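Side-chain contacts in uncharacterized protein (Bacteroides uniformis, PDB 4K61), which is of unknown function but belongs to the PepSY-like, putative beta-lactamase-inhibitor-like family (DUF2874): residues A[60-65]-A[84-89]; A[71-76]-A[113-118]. All coordinates share one frame; numbering follows the deposited sequence.

Interaction 1 of 2, residues A[60-65]-A[84-89]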
loop_
_atom_site.group_PDB
_atom_site.type_symbol
_atom_site.label_atom_id
_atom_site.label_comp_id
_atom_site.label_asym_id
_atom_site.label_seq_id
_atom_site.Cartn_x
_atom_site.Cartn_y
_atom_site.Cartn_z
ATOM N N GLU A 60 -1.588 3.814 8.720
ATOM C CA GLU A 60 -2.701 3.568 9.624
ATOM C C GLU A 60 -3.658 4.753 9.806
ATOM O O GLU A 60 -4.882 4.566 9.714
ATOM C CB GLU A 60 -2.237 3.003 10.966
ATOM C CG GLU A 60 -1.991 1.515 10.884
ATOM C CD GLU A 60 -1.279 0.972 12.096
ATOM O OE1 GLU A 60 -1.664 1.342 13.229
ATOM O OE2 GLU A 60 -0.346 0.167 11.905
ATOM N N THR A 61 -3.123 5.961 10.000
ATOM C CA THR A 61 -3.998 7.130 10.147
ATOM C C THR A 61 -3.607 8.273 9.236
ATOM O O THR A 61 -2.479 8.308 8.672
ATOM C CB THR A 61 -4.024 7.664 11.592
ATOM O OG1 THR A 61 -2.793 8.317 11.880
ATOM C CG2 THR A 61 -4.261 6.548 12.595
HETATM N N MSE A 62 -4.528 9.233 9.146
HETATM C CA MSE A 62 -4.326 10.418 8.317
HETATM C C MSE A 62 -3.254 11.304 8.901
HETATM O O MSE A 62 -2.794 12.220 8.229
HETATM C CB MSE A 62 -5.632 11.203 8.139
HETATM C CG MSE A 62 -6.726 10.382 7.451
HETATM SE SE MSE A 62 -6.253 10.072 5.565
HETATM C CE MSE A 62 -6.603 11.905 4.903
ATOM N N ASP A 63 -2.863 11.074 10.160
ATOM C CA ASP A 63 -1.800 11.841 10.830
ATOM C C ASP A 63 -0.509 11.905 10.008
ATOM O O ASP A 63 0.245 12.855 10.113
ATOM C CB ASP A 63 -1.412 11.201 12.179
ATOM C CG ASP A 63 -2.506 11.297 13.242
ATOM O OD1 ASP A 63 -3.611 11.810 12.955
ATOM O OD2 ASP A 63 -2.226 10.845 14.381
ATOM N N GLU A 64 -0.283 10.875 9.204
ATOM C CA GLU A 64 0.967 10.680 8.467
ATOM C C GLU A 64 0.986 11.245 7.059
ATOM O O GLU A 64 2.059 11.304 6.453
ATOM C CB GLU A 64 1.286 9.194 8.383
ATOM C CG GLU A 64 1.474 8.515 9.729
ATOM C CD GLU A 64 2.764 8.918 10.421
ATOM O OE1 GLU A 64 3.659 9.498 9.780
ATOM O OE2 GLU A 64 2.914 8.633 11.616
ATOM N N VAL A 65 -0.154 11.711 6.565
ATOM C CA VAL A 65 -0.223 12.144 5.171
ATOM C C VAL A 65 0.218 13.593 5.022
ATOM O O VAL A 65 0.213 14.356 5.977
ATOM C CB VAL A 65 -1.628 11.909 4.552
ATOM C CG1 VAL A 65 -2.100 10.474 4.776
ATOM C CG2 VAL A 65 -2.665 12.907 5.043
ATOM N N GLN A 84 -10.415 3.761 7.227
ATOM C CA GLN A 84 -10.086 2.427 7.699
ATOM C C GLN A 84 -8.692 1.970 7.358
ATOM O O GLN A 84 -8.178 1.045 7.982
ATOM C CB GLN A 84 -11.083 1.404 7.157
ATOM C CG GLN A 84 -12.456 1.584 7.747
ATOM C CD GLN A 84 -13.498 0.681 7.112
ATOM O OE1 GLN A 84 -13.280 0.100 6.050
ATOM N NE2 GLN A 84 -14.655 0.597 7.745
ATOM N N ASN A 85 -8.060 2.603 6.374
ATOM C CA ASN A 85 -6.673 2.305 6.042
ATOM C C ASN A 85 -6.055 3.484 5.328
ATOM O O ASN A 85 -6.738 4.199 4.586
ATOM C CB ASN A 85 -6.546 1.029 5.223
ATOM C CG ASN A 85 -5.076 0.619 4.959
ATOM O OD1 ASN A 85 -4.467 -0.150 5.704
ATOM N ND2 ASN A 85 -4.508 1.147 3.878
ATOM N N VAL A 86 -4.777 3.723 5.626
ATOM C CA VAL A 86 -3.987 4.754 4.944
ATOM C C VAL A 86 -2.618 4.137 4.626
ATOM O O VAL A 86 -1.942 3.645 5.527
ATOM C CB VAL A 86 -3.794 6.016 5.801
ATOM C CG1 VAL A 86 -2.999 7.052 5.041
ATOM C CG2 VAL A 86 -5.159 6.573 6.186
ATOM N N THR A 87 -2.271 4.139 3.343
ATOM C CA THR A 87 -1.078 3.467 2.856
ATOM C C THR A 87 -0.293 4.422 1.965
ATOM O O THR A 87 -0.849 5.076 1.070
ATOM C CB THR A 87 -1.460 2.194 2.085
ATOM O OG1 THR A 87 -2.222 1.354 2.944
ATOM C CG2 THR A 87 -0.249 1.421 1.619
ATOM N N TRP A 88 1.011 4.509 2.230
ATOM C CA TRP A 88 1.952 5.177 1.356
ATOM C C TRP A 88 2.556 4.202 0.376
ATOM O O TRP A 88 3.233 3.253 0.761
ATOM C CB TRP A 88 3.050 5.821 2.219
ATOM C CG TRP A 88 4.124 6.591 1.557
ATOM C CD1 TRP A 88 5.476 6.416 1.713
ATOM C CD2 TRP A 88 3.966 7.726 0.708
ATOM N NE1 TRP A 88 6.171 7.357 1.005
ATOM C CE2 TRP A 88 5.276 8.176 0.368
ATOM C CE3 TRP A 88 2.851 8.410 0.200
ATOM C CZ2 TRP A 88 5.494 9.271 -0.441
ATOM C CZ3 TRP A 88 3.085 9.510 -0.643
ATOM C CH2 TRP A 88 4.397 9.932 -0.929
ATOM N N VAL A 89 2.246 4.403 -0.894
ATOM C CA VAL A 89 2.615 3.477 -1.948
ATOM C C VAL A 89 3.736 4.097 -2.779
ATOM O O VAL A 89 3.584 5.184 -3.390
ATOM C CB VAL A 89 1.417 3.183 -2.863
ATOM C CG1 VAL A 89 1.790 2.123 -3.883
ATOM C CG2 VAL A 89 0.196 2.770 -2.072
#
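Glu60 N donates to Val86 O, the one hydrogen bond that joins residues 60-65 to the strand segment 84-89. It is 3.2 Å long, moderately bent at 148°, and meets the carbonyl oxygen on a lone pair in the carbonyl plane. Glu60 comes just after strand 52-58, which pairs antiparallel with strand 82-90, so this bond carries the backbone pairing slightly past the end of the strand. The side chain of Glu60 leaves the backbone on the side away from the strand.

From there the chain lifts over the face of the sheet, and the side chain of Val86 becomes its footing. The two methyls divide the side-chain partners. Val86 CG2 lies 3.7 Å from the selenium, atom SE, of Met62, a selenomethionine, and 3.8 Å from Thr61 C. Val86 CG1 stands anti to the backbone N (chi1 -179°), which carries it to Val65 CG1 at 3.5 Å. Both partners cross the valine at about a right angle. Met62 reaches it through a chain bent at chi2 and chi3, which brings the selenium down onto Val86.

The turn is shaped from within: Thr61 OG1 accepts from Asp63 N at 3.3 Å, an ST turn, and Val65 N bonds to Met62 O at 3.2 Å across the short 3-10 segment 62-64. The chemistry is therefore divided: between these segments one backbone bond holds Glu60, while Met62 and Val65 rest on the buried Val86, an apolar floor that Val100 under Met62 and Val98 under Val65 widen onto strand 97-103.

Interaction 2 of 2, residues A[71-76]-A[113-118]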
loop_
_atom_site.group_PDB
_atom_site.type_symbol
_atom_site.label_atom_id
_atom_site.label_comp_id
_atom_site.label_asym_id
_atom_site.label_seq_id
_atom_site.Cartn_x
_atom_site.Cartn_y
_atom_site.Cartn_z
ATOM N N ASN A 71 -6.163 17.849 3.392
ATOM C CA ASN A 71 -7.112 18.857 2.948
ATOM C C ASN A 71 -7.952 18.404 1.785
ATOM O O ASN A 71 -9.138 18.668 1.760
ATOM C CB ASN A 71 -6.394 20.167 2.608
ATOM C CG ASN A 71 -5.764 20.798 3.818
ATOM O OD1 ASN A 71 -6.180 20.548 4.947
ATOM N ND2 ASN A 71 -4.738 21.602 3.593
ATOM N N ALA A 72 -7.353 17.705 0.826
ATOM C CA ALA A 72 -8.082 17.253 -0.346
ATOM C C ALA A 72 -9.081 16.177 0.034
ATOM O O ALA A 72 -10.204 16.167 -0.468
ATOM C CB ALA A 72 -7.137 16.762 -1.424
ATOM N N PHE A 73 -8.685 15.277 0.939
ATOM C CA PHE A 73 -9.600 14.252 1.407
ATOM C C PHE A 73 -10.789 14.899 2.126
ATOM O O PHE A 73 -11.937 14.548 1.869
ATOM C CB PHE A 73 -8.896 13.257 2.343
ATOM C CG PHE A 73 -9.829 12.311 3.001
ATOM C CD1 PHE A 73 -10.348 11.238 2.314
ATOM C CD2 PHE A 73 -10.236 12.527 4.322
ATOM C CE1 PHE A 73 -11.254 10.362 2.907
ATOM C CE2 PHE A 73 -11.144 11.663 4.920
ATOM C CZ PHE A 73 -11.648 10.582 4.216
ATOM N N ALA A 74 -10.493 15.835 3.028
ATOM C CA ALA A 74 -11.527 16.519 3.832
ATOM C C ALA A 74 -12.518 17.276 2.954
ATOM O O ALA A 74 -13.690 17.358 3.281
ATOM C CB ALA A 74 -10.875 17.451 4.831
ATOM N N ALA A 75 -12.051 17.804 1.836
ATOM C CA ALA A 75 -12.909 18.525 0.904
ATOM C C ALA A 75 -13.718 17.614 -0.021
ATOM O O ALA A 75 -14.651 18.074 -0.647
ATOM C CB ALA A 75 -12.079 19.489 0.069
ATOM N N SER A 76 -13.369 16.332 -0.105
ATOM C CA SER A 76 -14.035 15.403 -1.013
ATOM C C SER A 76 -15.333 14.798 -0.463
ATOM O O SER A 76 -15.593 14.832 0.732
ATOM C CB SER A 76 -13.071 14.261 -1.372
ATOM O OG SER A 76 -12.974 13.327 -0.329
ATOM N N ILE A 113 -9.500 5.505 -2.405
ATOM C CA ILE A 113 -9.188 6.745 -3.124
ATOM C C ILE A 113 -7.669 6.898 -3.194
ATOM O O ILE A 113 -6.969 6.809 -2.166
ATOM C CB ILE A 113 -9.815 7.966 -2.387
ATOM C CG1 ILE A 113 -11.307 7.745 -2.068
ATOM C CG2 ILE A 113 -9.663 9.224 -3.225
ATOM C CD1 ILE A 113 -11.578 7.338 -0.638
ATOM N N LEU A 114 -7.164 7.146 -4.405
ATOM C CA LEU A 114 -5.736 7.305 -4.662
ATOM C C LEU A 114 -5.437 8.777 -4.903
ATOM O O LEU A 114 -6.042 9.391 -5.752
ATOM C CB LEU A 114 -5.308 6.470 -5.835
ATOM C CG LEU A 114 -5.676 4.995 -5.799
ATOM C CD1 LEU A 114 -5.068 4.308 -7.021
ATOM C CD2 LEU A 114 -5.223 4.329 -4.505
ATOM N N PHE A 115 -4.539 9.315 -4.073
ATOM C CA PHE A 115 -4.114 10.685 -4.140
ATOM C C PHE A 115 -2.644 10.764 -4.557
ATOM O O PHE A 115 -1.818 9.944 -4.114
ATOM C CB PHE A 115 -4.196 11.331 -2.762
ATOM C CG PHE A 115 -5.576 11.462 -2.208
ATOM C CD1 PHE A 115 -6.141 10.446 -1.453
ATOM C CD2 PHE A 115 -6.305 12.631 -2.412
ATOM C CE1 PHE A 115 -7.401 10.608 -0.888
ATOM C CE2 PHE A 115 -7.565 12.777 -1.897
ATOM C CZ PHE A 115 -8.120 11.778 -1.124
ATOM N N THR A 116 -2.283 11.775 -5.339
ATOM C CA THR A 116 -0.884 12.131 -5.485
ATOM C C THR A 116 -0.412 12.774 -4.163
ATOM O O THR A 116 -1.239 13.167 -3.332
ATOM C CB THR A 116 -0.665 13.168 -6.602
ATOM O OG1 THR A 116 -1.306 14.395 -6.251
ATOM C CG2 THR A 116 -1.240 12.660 -7.906
ATOM N N PRO A 117 0.908 12.902 -3.985
ATOM C CA PRO A 117 1.381 13.499 -2.730
ATOM C C PRO A 117 0.960 14.962 -2.554
ATOM O O PRO A 117 0.990 15.474 -1.433
ATOM C CB PRO A 117 2.905 13.348 -2.836
ATOM C CG PRO A 117 3.111 12.187 -3.762
ATOM C CD PRO A 117 2.026 12.373 -4.785
ATOM N N THR A 118 0.566 15.633 -3.634
ATOM C CA THR A 118 0.064 17.007 -3.552
ATOM C C THR A 118 -1.465 17.080 -3.481
ATOM O O THR A 118 -2.038 18.147 -3.584
ATOM C CB THR A 118 0.576 17.869 -4.739
ATOM O OG1 THR A 118 0.330 17.211 -5.989
ATOM C CG2 THR A 118 2.073 18.132 -4.604
#
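Phe115, Phe73 and Ala72 make this contact, a helix-on-sheet packing in the PepSY-like part of the chain: helix 67-75 lies against one face of the antiparallel sheet, here over strand 110-115. Phe115 has the most surface buried and does the reaching. Its CG is anti to the carbonyl carbon (chi1 -65°), and the ring extends from the strand toward the helix so that its far end, CE2 and CZ, arrives at the backbone between Ala72 and Phe73.

CZ lies 3.8 Å from both Phe73 CA and Phe73 CB, while CE2 is 4.0 Å from Ala72 CB. The methyl of Ala72 and the alpha carbon of Phe73 approach the Phe115 ring obliquely. Beside that methyl the ring comes right up to the helix backbone, Phe115 CE2 lying 3.9 Å from Phe73 N.

Phe73 answers differently. With CG anti to the backbone N (chi1 172°), its ring does not stack on Phe115; instead CZ of Phe115 comes to its edge, near the ring plane, 4.1 Å from Phe73 CD1. Phe73 packs on Val83 of strand 82-90 and Val102 of strand 97-103; Phe115 packs on Val100 of that same strand and on Ile121 of strand 121-126. Together the two side chains join the helix to four strands, and the side-chain contacts between these segments are all apolar.

At the helix end Ser79 OG bonds to Ala74 O and Ser76 O. Within the segment Phe73 O accepts twice, from Ser76 N at 3.0 Å and from Ser76 OG at 2.7 Å, the hydroxyl lying 17° from the carbonyl plane.

How the interactions relate
Interactions 1 and 2 lie about 11 Å apart between centres; both reach the same antiparallel sheet, and their apolar side chains meet at Met62 and Phe73. The chain passes from residues 60-65 straight into helix 67-75, so the loop seated in interaction 1 delivers the helix that packs in interaction 2. They touch directly at two places. Met62 CE meets Phe73 CB at 3.7 Å, which makes the selenomethionine a bridge between the loop and the helix. Elsewhere, Trp88 CH2 packs on Pro117 CG at 3.8 Å, linking strand 82-90 to the turn after strand 110-115. Along the chain the segments alternate, 60-65, 71-76, 84-89, 113-118, so the two contacts cross in sequence.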